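Local coordinates for protein NADPH-dependent aldehyde reductase YqhD (Escherichia coli, PDB 4QGS) that reduces a broad range of short-chain aldehydes to alcohols with NADPH, using a zinc ion bound in each subunit, at residues V208-Q213 and E229-T234; I223-A228 and R312-Q317. One frame throughout, in Å; residues are numbered along the deposited sequence.

Interaction 1: V208-Q213 and E229-T234; sequences VHTVEQ and EGILLT. With ZN (zinc ion), chain B.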
ATOM      1  N   VAL A 208      -3.705  -6.222   6.580  1.00 15.65           N
ATOM      2  CA  VAL A 208      -5.023  -6.130   5.967  1.00 14.00           C
ATOM      3  C   VAL A 208      -4.951  -6.353   4.462  1.00 16.40           C
ATOM      4  O   VAL A 208      -5.810  -7.046   3.918  1.00 15.60           O
ATOM      5  CB  VAL A 208      -5.685  -4.777   6.289  1.00 13.08           C
ATOM      6  CG1 VAL A 208      -7.013  -4.655   5.538  1.00 14.80           C
ATOM      7  CG2 VAL A 208      -5.902  -4.676   7.794  1.00 15.92           C
ATOM      8  N   HIS A 209      -3.928  -5.824   3.783  1.00 14.33           N
ATOM      9  CA  HIS A 209      -3.787  -6.129   2.350  1.00 15.19           C
ATOM     10  C   HIS A 209      -3.743  -7.639   2.129  1.00 17.63           C
ATOM     11  O   HIS A 209      -4.311  -8.141   1.153  1.00 16.75           O
ATOM     12  CB  HIS A 209      -2.544  -5.467   1.745  1.00 17.73           C
ATOM     13  CG  HIS A 209      -2.758  -4.036   1.357  1.00 19.99           C
ATOM     14  ND1 HIS A 209      -2.734  -3.604   0.048  1.00 20.37           N
ATOM     15  CD2 HIS A 209      -3.030  -2.940   2.111  1.00 17.99           C
ATOM     16  CE1 HIS A 209      -2.962  -2.302   0.013  1.00 21.45           C
ATOM     17  NE2 HIS A 209      -3.145  -1.876   1.249  1.00 19.47           N
ATOM     18  N   THR A 210      -3.093  -8.354   3.044  1.00 15.66           N
ATOM     19  CA  THR A 210      -3.003  -9.809   2.942  1.00 15.73           C
ATOM     20  C   THR A 210      -4.381 -10.450   3.124  1.00 18.70           C
ATOM     21  O   THR A 210      -4.795 -11.265   2.298  1.00 16.78           O
ATOM     22  CB  THR A 210      -2.023 -10.380   3.960  1.00 14.01           C
ATOM     23  OG1 THR A 210      -0.746  -9.752   3.773  1.00 16.84           O
ATOM     24  CG2 THR A 210      -1.879 -11.925   3.770  1.00 15.54           C
ATOM     25  N   VAL A 211      -5.114 -10.087   4.179  1.00 15.40           N
ATOM     26  CA  VAL A 211      -6.403 -10.772   4.395  1.00 16.23           C
ATOM     27  C   VAL A 211      -7.485 -10.335   3.405  1.00 17.27           C
ATOM     28  O   VAL A 211      -8.488 -11.035   3.242  1.00 16.16           O
ATOM     29  CB  VAL A 211      -6.939 -10.577   5.839  1.00 15.99           C
ATOM     30  CG1 VAL A 211      -5.960 -11.147   6.866  1.00 19.44           C
ATOM     31  CG2 VAL A 211      -7.235  -9.100   6.115  1.00 17.56           C
ATOM     32  N   GLU A 212      -7.291  -9.204   2.728  1.00 15.57           N
ATOM     33  CA  GLU A 212      -8.210  -8.784   1.664  1.00 14.53           C
ATOM     34  C   GLU A 212      -8.186  -9.787   0.517  1.00 15.86           C
ATOM     35  O   GLU A 212      -9.118  -9.843  -0.283  1.00 19.44           O
ATOM     36  CB  GLU A 212      -7.847  -7.408   1.116  1.00 16.00           C
ATOM     37  CG  GLU A 212      -8.052  -6.247   2.100  1.00 13.79           C
ATOM     38  CD  GLU A 212      -9.476  -5.693   2.127  1.00 20.41           C
ATOM     39  OE1 GLU A 212     -10.457  -6.464   1.973  1.00 19.08           O
ATOM     40  OE2 GLU A 212      -9.611  -4.463   2.298  1.00 16.99           O
ATOM     41  N   GLN A 213      -7.099 -10.550   0.455  1.00 17.55           N
ATOM     42  CA  GLN A 213      -6.864 -11.504  -0.629  1.00 17.66           C
ATOM     43  C   GLN A 213      -6.844 -12.951  -0.151  1.00 20.18           C
ATOM     44  O   GLN A 213      -6.517 -13.872  -0.920  1.00 23.28           O
ATOM     45  CB  GLN A 213      -5.545 -11.169  -1.324  1.00 19.18           C
ATOM     46  CG  GLN A 213      -5.478  -9.737  -1.869  1.00 19.94           C
ATOM     47  CD  GLN A 213      -4.092  -9.371  -2.377  1.00 24.05           C
ATOM     48  OE1 GLN A 213      -3.747  -9.655  -3.523  1.00 25.61           O
ATOM     49  NE2 GLN A 213      -3.298  -8.710  -1.534  1.00 23.03           N
ATOM     50  N   GLU A 229      -0.792 -16.996   4.627  1.00 15.20           N
ATOM     51  CA  GLU A 229      -0.644 -17.431   6.015  1.00 17.64           C
ATOM     52  C   GLU A 229       0.757 -17.121   6.553  1.00 18.16           C
ATOM     53  O   GLU A 229       0.912 -16.629   7.682  1.00 17.70           O
ATOM     54  CB  GLU A 229      -0.957 -18.931   6.127  1.00 18.48           C
ATOM     55  CG  GLU A 229      -2.441 -19.202   6.071  1.00 15.53           C
ATOM     56  CD  GLU A 229      -2.791 -20.617   5.584  1.00 17.05           C
ATOM     57  OE1 GLU A 229      -1.894 -21.480   5.552  1.00 19.26           O
ATOM     58  OE2 GLU A 229      -3.968 -20.845   5.239  1.00 20.31           O
ATOM     59  N   GLY A 230       1.764 -17.379   5.725  1.00 16.44           N
ATOM     60  CA  GLY A 230       3.150 -17.113   6.078  1.00 13.08           C
ATOM     61  C   GLY A 230       3.422 -15.645   6.345  1.00 15.73           C
ATOM     62  O   GLY A 230       4.134 -15.292   7.296  1.00 14.89           O
ATOM     63  N   ILE A 231       2.885 -14.786   5.491  1.00 14.30           N
ATOM     64  CA  ILE A 231       3.022 -13.340   5.686  1.00 13.73           C
ATOM     65  C   ILE A 231       2.393 -12.930   7.026  1.00 18.39           C
ATOM     66  O   ILE A 231       3.003 -12.194   7.818  1.00 15.48           O
ATOM     67  CB  ILE A 231       2.369 -12.542   4.522  1.00 12.65           C
ATOM     68  CG1 ILE A 231       3.171 -12.733   3.233  1.00 15.47           C
ATOM     69  CG2 ILE A 231       2.248 -11.036   4.888  1.00 12.37           C
ATOM     70  CD1 ILE A 231       2.431 -12.336   1.966  1.00 16.83           C
ATOM     71  N   LEU A 232       1.180 -13.421   7.278  1.00 15.78           N
ATOM     72  CA  LEU A 232       0.421 -13.044   8.481  1.00 18.61           C
ATOM     73  C   LEU A 232       1.159 -13.501   9.741  1.00 17.94           C
ATOM     74  O   LEU A 232       1.345 -12.731  10.690  1.00 17.90           O
ATOM     75  CB  LEU A 232      -0.993 -13.636   8.423  1.00 15.64           C
ATOM     76  CG  LEU A 232      -1.837 -13.106   7.266  1.00 13.48           C
ATOM     77  CD1 LEU A 232      -3.116 -13.907   7.115  1.00 17.01           C
ATOM     78  CD2 LEU A 232      -2.185 -11.619   7.506  1.00 19.87           C
ATOM     79  N   LEU A 233       1.626 -14.747   9.732  1.00 16.22           N
ATOM     80  CA  LEU A 233       2.383 -15.291  10.848  1.00 16.00           C
ATOM     81  C   LEU A 233       3.647 -14.475  11.140  1.00 15.50           C
ATOM     82  O   LEU A 233       3.994 -14.229  12.299  1.00 16.64           O
ATOM     83  CB  LEU A 233       2.743 -16.761  10.552  1.00 15.77           C
ATOM     84  CG  LEU A 233       1.545 -17.693  10.761  1.00 16.61           C
ATOM     85  CD1 LEU A 233       1.745 -18.990   9.977  1.00 18.89           C
ATOM     86  CD2 LEU A 233       1.332 -17.983  12.232  1.00 19.65           C
ATOM     87  N   THR A 234       4.334 -14.055  10.081  1.00 15.84           N
ATOM     88  CA  THR A 234       5.549 -13.252  10.207  1.00 13.23           C
ATOM     89  C   THR A 234       5.248 -11.869  10.799  1.00 15.88           C
ATOM     90  O   THR A 234       5.972 -11.380  11.653  1.00 16.42           O
ATOM     91  CB  THR A 234       6.239 -13.095   8.842  1.00 14.84           C
ATOM     92  OG1 THR A 234       6.587 -14.405   8.348  1.00 15.70           O
ATOM     93  CG2 THR A 234       7.517 -12.274   8.982  1.00 17.35           C
TER
HETATM   94 ZN    ZN B 401      -3.906  -0.200   2.198  1.00 22.30          ZN
HETATM   95  O   HOH W   1      -4.204   0.713   0.335  1.00 26.32           O
HETATM   96  O   HOH W   2      -2.035   0.741   1.700  1.00 27.91           O

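Interaction 2: I223-A228 and R312-Q317; sequences IQDRFA and RAKLLQ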
ATOM      1  N   ILE A 223      -0.916 -22.822  -2.578  1.00 15.84           N
ATOM      2  CA  ILE A 223       0.301 -22.005  -2.465  1.00 18.30           C
ATOM      3  C   ILE A 223      -0.076 -20.589  -2.019  1.00 16.18           C
ATOM      4  O   ILE A 223       0.535 -20.019  -1.084  1.00 15.68           O
ATOM      5  CB  ILE A 223       1.078 -21.957  -3.793  1.00 17.58           C
ATOM      6  CG1 ILE A 223       1.749 -23.314  -4.059  1.00 15.12           C
ATOM      7  CG2 ILE A 223       2.107 -20.827  -3.787  1.00 17.59           C
ATOM      8  CD1 ILE A 223       2.830 -23.649  -3.059  1.00 15.61           C
ATOM      9  N   GLN A 224      -1.093 -20.032  -2.670  1.00 15.52           N
ATOM     10  CA  GLN A 224      -1.578 -18.694  -2.307  1.00 17.67           C
ATOM     11  C   GLN A 224      -1.992 -18.619  -0.846  1.00 18.45           C
ATOM     12  O   GLN A 224      -1.653 -17.642  -0.147  1.00 17.87           O
ATOM     13  CB  GLN A 224      -2.743 -18.279  -3.214  1.00 18.25           C
ATOM     14  CG  GLN A 224      -2.343 -18.043  -4.664  1.00 18.18           C
ATOM     15  CD  GLN A 224      -2.498 -19.298  -5.541  1.00 19.89           C
ATOM     16  OE1 GLN A 224      -2.234 -20.421  -5.103  1.00 18.68           O
ATOM     17  NE2 GLN A 224      -2.958 -19.099  -6.776  1.00 21.24           N
ATOM     18  N   ASP A 225      -2.720 -19.632  -0.380  1.00 14.56           N
ATOM     19  CA  ASP A 225      -3.112 -19.711   1.024  1.00 18.73           C
ATOM     20  C   ASP A 225      -1.907 -19.822   1.953  1.00 19.65           C
ATOM     21  O   ASP A 225      -1.817 -19.090   2.942  1.00 17.36           O
ATOM     22  CB  ASP A 225      -4.057 -20.890   1.281  1.00 16.55           C
ATOM     23  CG  ASP A 225      -5.483 -20.632   0.796  1.00 21.51           C
ATOM     24  OD1 ASP A 225      -5.880 -19.453   0.610  1.00 19.20           O
ATOM     25  OD2 ASP A 225      -6.220 -21.629   0.617  1.00 19.53           O
ATOM     26  N   ARG A 226      -0.982 -20.732   1.652  1.00 14.98           N
ATOM     27  CA  ARG A 226       0.189 -20.894   2.509  1.00 15.22           C
ATOM     28  C   ARG A 226       1.023 -19.613   2.559  1.00 16.71           C
ATOM     29  O   ARG A 226       1.574 -19.269   3.600  1.00 17.11           O
ATOM     30  CB  ARG A 226       1.077 -22.054   2.033  1.00 16.85           C
ATOM     31  CG  ARG A 226       0.528 -23.443   2.284  1.00 17.32           C
ATOM     32  CD  ARG A 226       0.360 -23.772   3.767  1.00 19.25           C
ATOM     33  NE  ARG A 226      -0.056 -25.170   3.948  1.00 16.47           N
ATOM     34  CZ  ARG A 226      -0.265 -25.755   5.124  1.00 18.63           C
ATOM     35  NH1 ARG A 226      -0.058 -25.079   6.256  1.00 20.17           N
ATOM     36  NH2 ARG A 226      -0.657 -27.032   5.166  1.00 23.10           N
ATOM     37  N   PHE A 227       1.149 -18.928   1.426  1.00 15.89           N
ATOM     38  CA  PHE A 227       2.027 -17.757   1.390  1.00 17.44           C
ATOM     39  C   PHE A 227       1.381 -16.613   2.172  1.00 15.95           C
ATOM     40  O   PHE A 227       2.057 -15.912   2.942  1.00 14.92           O
ATOM     41  CB  PHE A 227       2.318 -17.337  -0.046  1.00 14.15           C
ATOM     42  CG  PHE A 227       3.352 -18.198  -0.750  1.00 15.44           C
ATOM     43  CD1 PHE A 227       3.733 -19.430  -0.249  1.00 17.08           C
ATOM     44  CD2 PHE A 227       3.944 -17.746  -1.918  1.00 18.40           C
ATOM     45  CE1 PHE A 227       4.691 -20.202  -0.904  1.00 15.47           C
ATOM     46  CE2 PHE A 227       4.906 -18.513  -2.580  1.00 18.63           C
ATOM     47  CZ  PHE A 227       5.276 -19.736  -2.067  1.00 14.07           C
ATOM     48  N   ALA A 228       0.076 -16.444   1.991  1.00 14.55           N
ATOM     49  CA  ALA A 228      -0.691 -15.458   2.758  1.00 14.71           C
ATOM     50  C   ALA A 228      -0.568 -15.742   4.249  1.00 15.81           C
ATOM     51  O   ALA A 228      -0.250 -14.843   5.039  1.00 15.69           O
ATOM     52  CB  ALA A 228      -2.160 -15.460   2.325  1.00 16.63           C
ATOM     53  N   ARG A 312     -16.982 -17.920   6.067  1.00 21.42           N
ATOM     54  CA  ARG A 312     -16.873 -18.881   7.150  1.00 20.24           C
ATOM     55  C   ARG A 312     -15.676 -19.832   7.004  1.00 18.38           C
ATOM     56  O   ARG A 312     -14.881 -19.956   7.930  1.00 19.31           O
ATOM     57  CB  ARG A 312     -18.177 -19.679   7.267  1.00 22.58           C
ATOM     58  CG  ARG A 312     -18.080 -20.918   8.098  1.00 29.78           C
ATOM     59  CD  ARG A 312     -19.273 -21.806   7.797  1.00 39.50           C
ATOM     60  NE  ARG A 312     -19.721 -22.551   8.967  1.00 55.20           N
ATOM     61  CZ  ARG A 312     -19.298 -23.769   9.283  1.00 60.11           C
ATOM     62  NH1 ARG A 312     -18.402 -24.398   8.524  1.00 53.44           N
ATOM     63  NH2 ARG A 312     -19.770 -24.360  10.372  1.00 56.97           N
ATOM     64  N   ALA A 313     -15.531 -20.486   5.855  1.00 21.47           N
ATOM     65  CA  ALA A 313     -14.455 -21.450   5.670  1.00 20.34           C
ATOM     66  C   ALA A 313     -13.067 -20.828   5.829  1.00 21.18           C
ATOM     67  O   ALA A 313     -12.214 -21.394   6.504  1.00 19.05           O
ATOM     68  CB  ALA A 313     -14.577 -22.116   4.300  1.00 23.29           C
ATOM     69  N   LYS A 314     -12.847 -19.666   5.217  1.00 20.29           N
ATOM     70  CA  LYS A 314     -11.524 -19.050   5.305  1.00 18.19           C
ATOM     71  C   LYS A 314     -11.298 -18.410   6.674  1.00 19.03           C
ATOM     72  O   LYS A 314     -10.162 -18.321   7.114  1.00 18.68           O
ATOM     73  CB  LYS A 314     -11.312 -18.028   4.180  1.00 19.61           C
ATOM     74  CG  LYS A 314     -11.291 -18.649   2.752  1.00 21.77           C
ATOM     75  CD  LYS A 314     -10.277 -19.794   2.592  1.00 23.08           C
ATOM     76  CE  LYS A 314      -8.800 -19.341   2.676  1.00 19.43           C
ATOM     77  NZ  LYS A 314      -8.341 -18.605   1.462  1.00 17.23           N
ATOM     78  N   LEU A 315     -12.353 -17.968   7.355  1.00 18.08           N
ATOM     79  CA  LEU A 315     -12.175 -17.510   8.737  1.00 17.93           C
ATOM     80  C   LEU A 315     -11.715 -18.654   9.639  1.00 20.24           C
ATOM     81  O   LEU A 315     -10.868 -18.472  10.504  1.00 18.80           O
ATOM     82  CB  LEU A 315     -13.471 -16.894   9.271  1.00 20.12           C
ATOM     83  CG  LEU A 315     -13.702 -15.458   8.815  1.00 18.85           C
ATOM     84  CD1 LEU A 315     -15.176 -15.069   9.002  1.00 18.02           C
ATOM     85  CD2 LEU A 315     -12.781 -14.514   9.616  1.00 16.29           C
ATOM     86  N   LEU A 316     -12.266 -19.852   9.433  1.00 17.96           N
ATOM     87  CA  LEU A 316     -11.849 -21.000  10.225  1.00 17.62           C
ATOM     88  C   LEU A 316     -10.434 -21.452   9.864  1.00 19.60           C
ATOM     89  O   LEU A 316      -9.660 -21.882  10.728  1.00 22.05           O
ATOM     90  CB  LEU A 316     -12.834 -22.168  10.025  1.00 20.88           C
ATOM     91  CG  LEU A 316     -14.219 -21.923  10.620  1.00 21.06           C
ATOM     92  CD1 LEU A 316     -15.193 -22.985  10.103  1.00 23.53           C
ATOM     93  CD2 LEU A 316     -14.156 -21.953  12.126  1.00 26.76           C
ATOM     94  N   GLN A 317     -10.094 -21.361   8.584  1.00 19.35           N
ATOM     95  CA  GLN A 317      -8.744 -21.717   8.148  1.00 19.79           C
ATOM     96  C   GLN A 317      -7.736 -20.732   8.735  1.00 21.26           C
ATOM     97  O   GLN A 317      -6.678 -21.118   9.222  1.00 19.19           O
ATOM     98  CB  GLN A 317      -8.638 -21.749   6.615  1.00 17.87           C
ATOM     99  CG  GLN A 317      -7.257 -22.217   6.118  1.00 21.25           C
ATOM    100  CD  GLN A 317      -7.230 -22.522   4.628  1.00 19.98           C
ATOM    101  OE1 GLN A 317      -8.260 -22.822   4.026  1.00 22.67           O
ATOM    102  NE2 GLN A 317      -6.046 -22.439   4.024  1.00 18.36           N
TER
HETATM  103  O   HOH W   3      -5.505 -24.103   1.197  1.00 19.03           O
HETATM  104  O   HOH W   4      -8.779 -22.451   1.421  1.00 23.01           O

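Interaction 1: V208-Q213 and E229-T234
Beside the catalytic zinc site, in the helical C-terminal half of this iron-containing alcohol dehydrogenase family member, Thr210 and Val211 of helix 196-211 pack against Ile231 and Leu232 of helix 222-244. The CA atoms of Thr210 and Leu232 lie 7.3 Å apart, and no hydrogen bond joins the segments. Thr210 CG2 stands anti to its own nitrogen while OG1 lies beside it (chi1 -56°). The methyl meets Leu232 CG at 3.7 Å as the side chains run past each other in opposite senses; the hydroxyl, bonded to Ala206 O, touches Ile231 CG2 at 3.4 Å. Val211 CG1 comes across Leu232 at about a right angle, 3.9 Å from CD2. With an alanine in place of Leu232 the branched end is gone, and Thr210 CG2 and Val211 CG1 would probably be left facing a gap. His209, the residue before Thr210, takes no part in the packing; its NE2 binds zinc at 2.1 Å, with Asp205, His278, His292 and two waters. Gln213 NE2 donates to His209 O at 2.9 Å, straight at the hydrogen (177°) but from well above the carbonyl plane. The interface itself is apolar, with its one touching hydroxyl satisfied within its own helix.

Interaction 2: I223-A228 and R312-Q317
Asp225 OD2 is gripped by two waters, and each of them leads across to the amide of Gln317. Water 4 donates to Asp225 OD2 at 2.8 Å and to Gln317 OE1 at 2.7 Å, making a sound bridge. Water 3 donates to Asp225 OD2 at 2.6 Å, but the bond it accepts from Gln317 NE2 is weak, at 3.3 Å. The stronger partner of that NE2 is the carboxylate of Glu229, one residue beyond segment 223-228. No direct hydrogen bond joins aspartate and glutamine: Gln317 NE2 stays 3.5 Å from Asp225 OD2, and the carboxylate and amide planes stand 85° apart. The other oxygen carries the charge pairing, a salt bridge in which Lys314 NZ donates to Asp225 OD1 at 2.7 Å. The ammonium comes from above the carboxylate plane, 35° out of it. Bends at all three outer torsions curl the lysine chain and bring its end back to the aspartate, whereas Gln317, with CG anti to the backbone N (chi1 -176°), reaches over extended. Lys314 NZ also donates to Tyr214 O, so the ammonium of Lys314, a buried residue, has both a charged and a neutral acceptor. The two oxygens of Asp225 therefore serve different partners, which probably fixes the rotation of the group. Asp225 and Gln317 give the closest CA pair, 9.3 Å apart, so helices 222-244 and 312-323 meet here through long polar side chains and water, with Tyr214 touching both Asp225 and Gln317 and helix 330-347 packing against Leu315 and Leu316.

Helix 222-244 is common to both interactions, whose centres lie about 9 Å apart: Asp225 reaches helix 312-323, and Ile231 and Leu232, about two turns on, meet helix 196-211. A probable hydrogen bond of 2.9 Å from Gln317 NE2 to Glu229 OE2 ties the polar contact to the start of the apolar one, while Thr210 CG2 packs 3.6 Å from Ala228 O. Tyr214, whose OH bonds Glu229 OE2, touches side chains of interaction 2 as well. Helix 222-244 thus packs on the metal-binding helix 196-211 with one turn and meets helix 312-323 with another, and only the first of these contacts, interaction 1, includes a zinc ligand, His209; interaction 2 lies away from the known sites.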